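Local coordinates for protein AmbC (Sorangium cellulosum, PDB 5O15) that catalyses, as a bifunctional dehydratase-cyclase domain, both dehydration and ring closure of a polyketide intermediate in ambruticin biosynthesis, at residues S37-S41 and T42-A46; T296-H299 and V300-A304. All blocks are in the same frame, centred on the assembly; numbering follows the deposited sequence.

Contact 1: S37-S41 and T42-A46; sequences SGRLS and TVEHA
S41 and the backbone of V43, E44 and H45 form an ST motif at the point where strand 34-41 of a hotdog fold ends. Two kinds of bond define it. The carbonyl O of S41 accepts from H45 N at 2.9 Å, while OG of the same residue takes the amide of E44 at 3.1 Å in a nearly straight bond (168° at the hydrogen). A second, weak bond reaches OG from V43 N, 3.0 Å away. OG reaches these amides because it stands opposite the residue's own backbone N (chi1 166°), folded forward beside the carbonyl carbon.

The side chain of E44 then turns back over S41. Its CB lies loosely beside CB and OG of S41, and CG closes to 3.6 Å from S41 OG. CD passes 3.7 Å from S41 CB, and there the two carboxylate oxygens part. OE1 receives a weak bond from a water that also donates to R39 O and accepts from S41 N, so this one molecule ties the carboxylate to the strand backbone. OE2 lies at the edge of the R39 guanidinium, near its plane; the carboxylate plane is turned 48° from it. R39 NE has a further weak, long ion pair with D121.

Elsewhere, L40 packs on V97 and L99 of strand 96-103, and T42 OG1 is hydrogen-bonded to the carbonyls of P92 and G95. H45 ND1 bonds to W47 NE1. At the outer tip of E44, OE2 stops 3.6 Å short of R39 NH1, a long salt bridge.

Contact 2: T296-H299 and V300-A304; sequences TAEH and VRKAA
T296 and V300 meet through the first turn of helix 297-305, where V300 N donates to T296 O at 3.1 Å. T296 occupies the N-cap: its OG1 accepts from H299 N at 3.0 Å, which satisfies an amide that has no preceding helical carbonyl to bond. V300, the buried residue here, faces the protein: its CG2 lies 3.4 Å from T296 O, and its side chain rests on T56 of strand 56-57. The turns that follow repeat the alpha-helical pattern, R301 N to A297 O, K302 N to E298 O and A303 N to H299 O, each 2.9 Å. A303 CB lies 3.3 Å from H299 O, and this methyl group also touches P88.

The other side carries charge and is solvent-facing, with H299, R301 and K302 exposed, although R301 also touches T56. E298 bends at its second torsion (chi2 58°), which swings the carboxylate forward along the helix to R301, one turn on. R301 bends in turn at chi3, and the two side chains run side by side in the same direction. Their pairing rests on the bond from R301 NE to E298 OE2, 2.9 Å long and almost straight (176°). OE2 is met on its syn side by a donor tilted out of the carboxylate plane, whereas it lies in the plane of the guanidinium; the two planes differ by 37°. E298 OE1 also approaches R301 NH2 and, more slantingly, K302 NZ. That oxygen sits too near K302 in the model, so the details of these two salt bridges are doubtful. The whole is a threonine-capped helix start followed by a surface salt-bridge network, its i to i+3 pair clear and its i to i+4 arm less sure.

In the fold
The two contacts are local and do not touch: their centres are 23 Å apart and their nearest atoms about 13 Å. Contact 1 is partly buried and lies in the first hotdog range, at a strand end; contact 2 is a surface contact in the second, on the helix that follows strand 283-295. Both use a hydroxyl to accept from backbone N-H, two in contact 1 (a serine at a strand end) and one in contact 2 (a threonine at a helix start). Each also carries a glutamate-arginine pair, long in contact 1, where a water instead ties the glutamate to the strand backbone, and direct in contact 2. Through T56, L54, I58 and P88, the 297-305 helix reaches back onto the first half of this double hotdog fold.

Contact 1: S37-S41 and T42-A46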
ATOM      1  N   SER A  37      -3.554 -10.263  16.290  1.00 13.87           N
ATOM      2  CA  SER A  37      -4.383  -9.222  16.861  1.00 14.38           C
ATOM      3  C   SER A  37      -3.539  -7.992  17.150  1.00 14.42           C
ATOM      4  O   SER A  37      -2.353  -8.104  17.460  1.00 17.54           O
ATOM      5  CB  SER A  37      -5.012  -9.697  18.180  1.00 15.91           C
ATOM      6  OG  SER A  37      -5.823 -10.827  17.980  1.00 16.98           O
ATOM      7  N   GLY A  38      -4.171  -6.833  17.099  1.00 14.67           N
ATOM      8  CA  GLY A  38      -3.467  -5.639  17.498  1.00 16.92           C
ATOM      9  C   GLY A  38      -4.382  -4.445  17.541  1.00 15.74           C
ATOM     10  O   GLY A  38      -5.608  -4.568  17.597  1.00 17.18           O
ATOM     11  N   ARG A  39      -3.757  -3.273  17.547  1.00 18.36           N
ATOM     12  CA  ARG A  39      -4.472  -2.027  17.754  1.00 19.01           C
ATOM     13  C   ARG A  39      -3.788  -0.953  16.930  1.00 17.79           C
ATOM     14  O   ARG A  39      -2.556  -0.874  16.906  1.00 20.04           O
ATOM     15  CB  ARG A  39      -4.384  -1.595  19.219  1.00 25.00           C
ATOM     16  CG  ARG A  39      -5.251  -0.418  19.608  1.00 28.81           C
ATOM     17  CD  ARG A  39      -5.402  -0.393  21.127  1.00 33.23           C
ATOM     18  NE  ARG A  39      -6.075   0.809  21.611  1.00 37.49           N
ATOM     19  CZ  ARG A  39      -5.472   1.973  21.837  1.00 38.65           C
ATOM     20  NH1 ARG A  39      -4.169   2.109  21.615  1.00 38.57           N
ATOM     21  NH2 ARG A  39      -6.171   3.011  22.282  1.00 40.86           N
ATOM     22  N   LEU A  40      -4.585  -0.126  16.273  1.00 17.32           N
ATOM     23  CA  LEU A  40      -4.086   1.000  15.494  1.00 17.49           C
ATOM     24  C   LEU A  40      -4.660   2.266  16.112  1.00 18.26           C
ATOM     25  O   LEU A  40      -5.855   2.547  15.968  1.00 20.54           O
ATOM     26  CB  LEU A  40      -4.526   0.830  14.050  1.00 19.42           C
ATOM     27  CG  LEU A  40      -3.677   1.532  13.014  1.00 21.45           C
ATOM     28  CD1 LEU A  40      -4.097   1.087  11.626  1.00 22.34           C
ATOM     29  CD2 LEU A  40      -3.792   3.025  13.181  1.00 22.98           C
ATOM     30  N   SER A  41      -3.818   3.013  16.822  1.00 19.64           N
ATOM     31  CA  SER A  41      -4.211   4.284  17.425  1.00 22.42           C
ATOM     32  C   SER A  41      -3.856   5.451  16.515  1.00 21.34           C
ATOM     33  O   SER A  41      -2.713   5.555  16.062  1.00 21.75           O
ATOM     34  CB  SER A  41      -3.465   4.487  18.737  1.00 24.75           C
ATOM     35  OG  SER A  41      -3.582   5.822  19.182  1.00 25.76           O
ATOM     36  N   THR A  42      -4.827   6.330  16.262  1.00 20.79           N
ATOM     37  CA  THR A  42      -4.571   7.530  15.478  1.00 21.48           C
ATOM     38  C   THR A  42      -3.968   8.647  16.321  1.00 21.69           C
ATOM     39  O   THR A  42      -3.652   9.716  15.779  1.00 23.31           O
ATOM     40  CB  THR A  42      -5.846   8.025  14.773  1.00 21.74           C
ATOM     41  OG1 THR A  42      -6.813   8.463  15.745  1.00 23.55           O
ATOM     42  CG2 THR A  42      -6.461   6.945  13.844  1.00 21.44           C
ATOM     43  N   VAL A  43      -3.812   8.426  17.619  1.00 23.76           N
ATOM     44  CA  VAL A  43      -2.977   9.284  18.449  1.00 27.10           C
ATOM     45  C   VAL A  43      -1.514   8.901  18.287  1.00 27.91           C
ATOM     46  O   VAL A  43      -0.658   9.755  18.043  1.00 30.45           O
ATOM     47  CB  VAL A  43      -3.427   9.194  19.919  1.00 31.21           C
ATOM     48  CG1 VAL A  43      -2.598  10.121  20.786  1.00 32.27           C
ATOM     49  CG2 VAL A  43      -4.916   9.516  20.052  1.00 32.78           C
ATOM     50  N   GLU A  44      -1.200   7.608  18.400  1.00 27.10           N
ATOM     51  CA  GLU A  44       0.192   7.179  18.284  1.00 27.09           C
ATOM     52  C   GLU A  44       0.680   7.255  16.847  1.00 25.04           C
ATOM     53  O   GLU A  44       1.850   7.575  16.609  1.00 29.20           O
ATOM     54  CB  GLU A  44       0.351   5.753  18.810  1.00 31.12           C
ATOM     55  CG  GLU A  44      -0.121   5.535  20.254  1.00 39.78           C
ATOM     56  CD  GLU A  44      -0.294   4.063  20.620  1.00 47.09           C
ATOM     57  OE1 GLU A  44       0.230   3.185  19.892  1.00 50.68           O
ATOM     58  OE2 GLU A  44      -0.970   3.782  21.634  1.00 48.65           O
ATOM     59  N   HIS A  45      -0.210   7.006  15.890  1.00 21.06           N
ATOM     60  CA  HIS A  45       0.089   7.013  14.464  1.00 19.83           C
ATOM     61  C   HIS A  45      -0.739   8.091  13.789  1.00 18.90           C
ATOM     62  O   HIS A  45      -1.512   7.810  12.872  1.00 19.09           O
ATOM     63  CB  HIS A  45      -0.171   5.632  13.856  1.00 18.82           C
ATOM     64  CG  HIS A  45       0.818   4.631  14.328  1.00 20.61           C
ATOM     65  ND1 HIS A  45       2.045   4.458  13.728  1.00 21.90           N
ATOM     66  CD2 HIS A  45       0.815   3.832  15.419  1.00 21.68           C
ATOM     67  CE1 HIS A  45       2.744   3.574  14.410  1.00 21.42           C
ATOM     68  NE2 HIS A  45       2.024   3.189  15.451  1.00 22.09           N
ATOM     69  N   ALA A  46      -0.574   9.336  14.228  1.00 19.75           N
ATOM     70  CA  ALA A  46      -1.365  10.427  13.684  1.00 21.22           C
ATOM     71  C   ALA A  46      -1.140  10.600  12.190  1.00 18.51           C
ATOM     72  O   ALA A  46      -2.024  11.119  11.506  1.00 19.13           O
ATOM     73  CB  ALA A  46      -1.055  11.733  14.421  1.00 24.48           C
TER
HETATM   74  O   HOH W   1      -1.180   1.668  17.293  1.00 26.28           O

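Contact 2: T296-H299 and V300-A304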
ATOM      1  N   THR A 296     -15.621   8.234  -7.299  1.00 20.98           N
ATOM      2  CA  THR A 296     -16.032   9.595  -6.974  1.00 21.86           C
ATOM      3  C   THR A 296     -15.965   9.833  -5.466  1.00 19.76           C
ATOM      4  O   THR A 296     -15.885   8.892  -4.664  1.00 19.64           O
ATOM      5  CB  THR A 296     -17.478   9.827  -7.394  1.00 24.50           C
ATOM      6  OG1 THR A 296     -18.318   9.009  -6.576  1.00 25.33           O
ATOM      7  CG2 THR A 296     -17.700   9.510  -8.856  1.00 26.32           C
ATOM      8  N   ALA A 297     -16.036  11.120  -5.090  1.00 19.58           N
ATOM      9  CA  ALA A 297     -16.020  11.488  -3.680  1.00 18.91           C
ATOM     10  C   ALA A 297     -17.169  10.824  -2.930  1.00 19.28           C
ATOM     11  O   ALA A 297     -16.995  10.384  -1.797  1.00 19.89           O
ATOM     12  CB  ALA A 297     -16.072  13.016  -3.525  1.00 20.14           C
ATOM     13  N   GLU A 298     -18.365  10.843  -3.514  1.00 21.12           N
ATOM     14  CA  GLU A 298     -19.524  10.246  -2.862  1.00 23.11           C
ATOM     15  C   GLU A 298     -19.360   8.736  -2.722  1.00 23.07           C
ATOM     16  O   GLU A 298     -19.761   8.159  -1.706  1.00 24.24           O
ATOM     17  CB  GLU A 298     -20.778  10.571  -3.665  1.00 26.84           C
ATOM     18  CG  GLU A 298     -22.060   9.994  -3.104  1.00 32.30           C
ATOM     19  CD  GLU A 298     -22.354  10.436  -1.680  1.00 39.03           C
ATOM     20  OE1 GLU A 298     -23.172   9.764  -1.014  1.00 44.34           O
ATOM     21  OE2 GLU A 298     -21.779  11.440  -1.219  1.00 40.30           O
ATOM     22  N   HIS A 299     -18.771   8.075  -3.721  1.00 21.89           N
ATOM     23  CA  HIS A 299     -18.549   6.635  -3.613  1.00 21.80           C
ATOM     24  C   HIS A 299     -17.656   6.323  -2.418  1.00 21.66           C
ATOM     25  O   HIS A 299     -17.942   5.417  -1.625  1.00 22.49           O
ATOM     26  CB  HIS A 299     -17.890   6.120  -4.888  1.00 26.65           C
ATOM     27  CG  HIS A 299     -17.640   4.650  -4.873  1.00 30.13           C
ATOM     28  ND1 HIS A 299     -18.597   3.752  -5.276  1.00 32.43           N
ATOM     29  CD2 HIS A 299     -16.574   3.918  -4.475  1.00 32.23           C
ATOM     30  CE1 HIS A 299     -18.135   2.521  -5.132  1.00 33.27           C
ATOM     31  NE2 HIS A 299     -16.908   2.592  -4.649  1.00 33.95           N
ATOM     32  N   VAL A 300     -16.565   7.084  -2.270  1.00 20.43           N
ATOM     33  CA  VAL A 300     -15.639   6.859  -1.164  1.00 20.82           C
ATOM     34  C   VAL A 300     -16.316   7.157   0.164  1.00 20.50           C
ATOM     35  O   VAL A 300     -16.168   6.404   1.134  1.00 21.40           O
ATOM     36  CB  VAL A 300     -14.354   7.688  -1.355  1.00 21.75           C
ATOM     37  CG1 VAL A 300     -13.447   7.510  -0.153  1.00 23.57           C
ATOM     38  CG2 VAL A 300     -13.643   7.265  -2.622  1.00 22.75           C
ATOM     39  N   ARG A 301     -17.081   8.250   0.229  1.00 21.32           N
ATOM     40  CA  ARG A 301     -17.763   8.606   1.466  1.00 22.61           C
ATOM     41  C   ARG A 301     -18.719   7.500   1.886  1.00 22.44           C
ATOM     42  O   ARG A 301     -18.753   7.098   3.053  1.00 24.67           O
ATOM     43  CB  ARG A 301     -18.550   9.899   1.263  1.00 26.03           C
ATOM     44  CG  ARG A 301     -19.236  10.412   2.530  1.00 29.78           C
ATOM     45  CD  ARG A 301     -20.308  11.447   2.214  1.00 35.30           C
ATOM     46  NE  ARG A 301     -21.457  10.816   1.562  1.00 40.60           N
ATOM     47  CZ  ARG A 301     -22.312   9.998   2.171  1.00 45.09           C
ATOM     48  NH1 ARG A 301     -22.154   9.703   3.456  1.00 46.84           N
ATOM     49  NH2 ARG A 301     -23.322   9.459   1.497  1.00 45.81           N
ATOM     50  N   LYS A 302     -19.527   7.024   0.942  1.00 24.65           N
ATOM     51  CA  LYS A 302     -20.505   5.989   1.230  1.00 25.93           C
ATOM     52  C   LYS A 302     -19.817   4.695   1.624  1.00 25.38           C
ATOM     53  O   LYS A 302     -20.267   3.998   2.547  1.00 27.55           O
ATOM     54  CB  LYS A 302     -21.392   5.785   0.003  1.00 28.96           C
ATOM     55  CG  LYS A 302     -22.465   6.855  -0.179  1.00 37.44           C
ATOM     56  CD  LYS A 302     -23.239   6.669  -1.492  1.00 43.16           C
ATOM     57  CE  LYS A 302     -24.594   7.377  -1.467  1.00 48.20           C
ATOM     58  NZ  LYS A 302     -24.875   8.136  -2.730  1.00 50.75           N
ATOM     59  N   ALA A 303     -18.738   4.328   0.932  1.00 23.88           N
ATOM     60  CA  ALA A 303     -18.032   3.088   1.245  1.00 23.27           C
ATOM     61  C   ALA A 303     -17.439   3.119   2.643  1.00 24.06           C
ATOM     62  O   ALA A 303     -17.507   2.111   3.374  1.00 25.60           O
ATOM     63  CB  ALA A 303     -16.944   2.822   0.207  1.00 23.86           C
ATOM     64  N   ALA A 304     -16.888   4.263   3.051  1.00 23.49           N
ATOM     65  CA  ALA A 304     -16.298   4.381   4.377  1.00 24.29           C
ATOM     66  C   ALA A 304     -17.364   4.388   5.456  1.00 26.65           C
ATOM     67  O   ALA A 304     -17.159   3.831   6.542  1.00 29.94           O
ATOM     68  CB  ALA A 304     -15.466   5.650   4.451  1.00 23.34           C
TER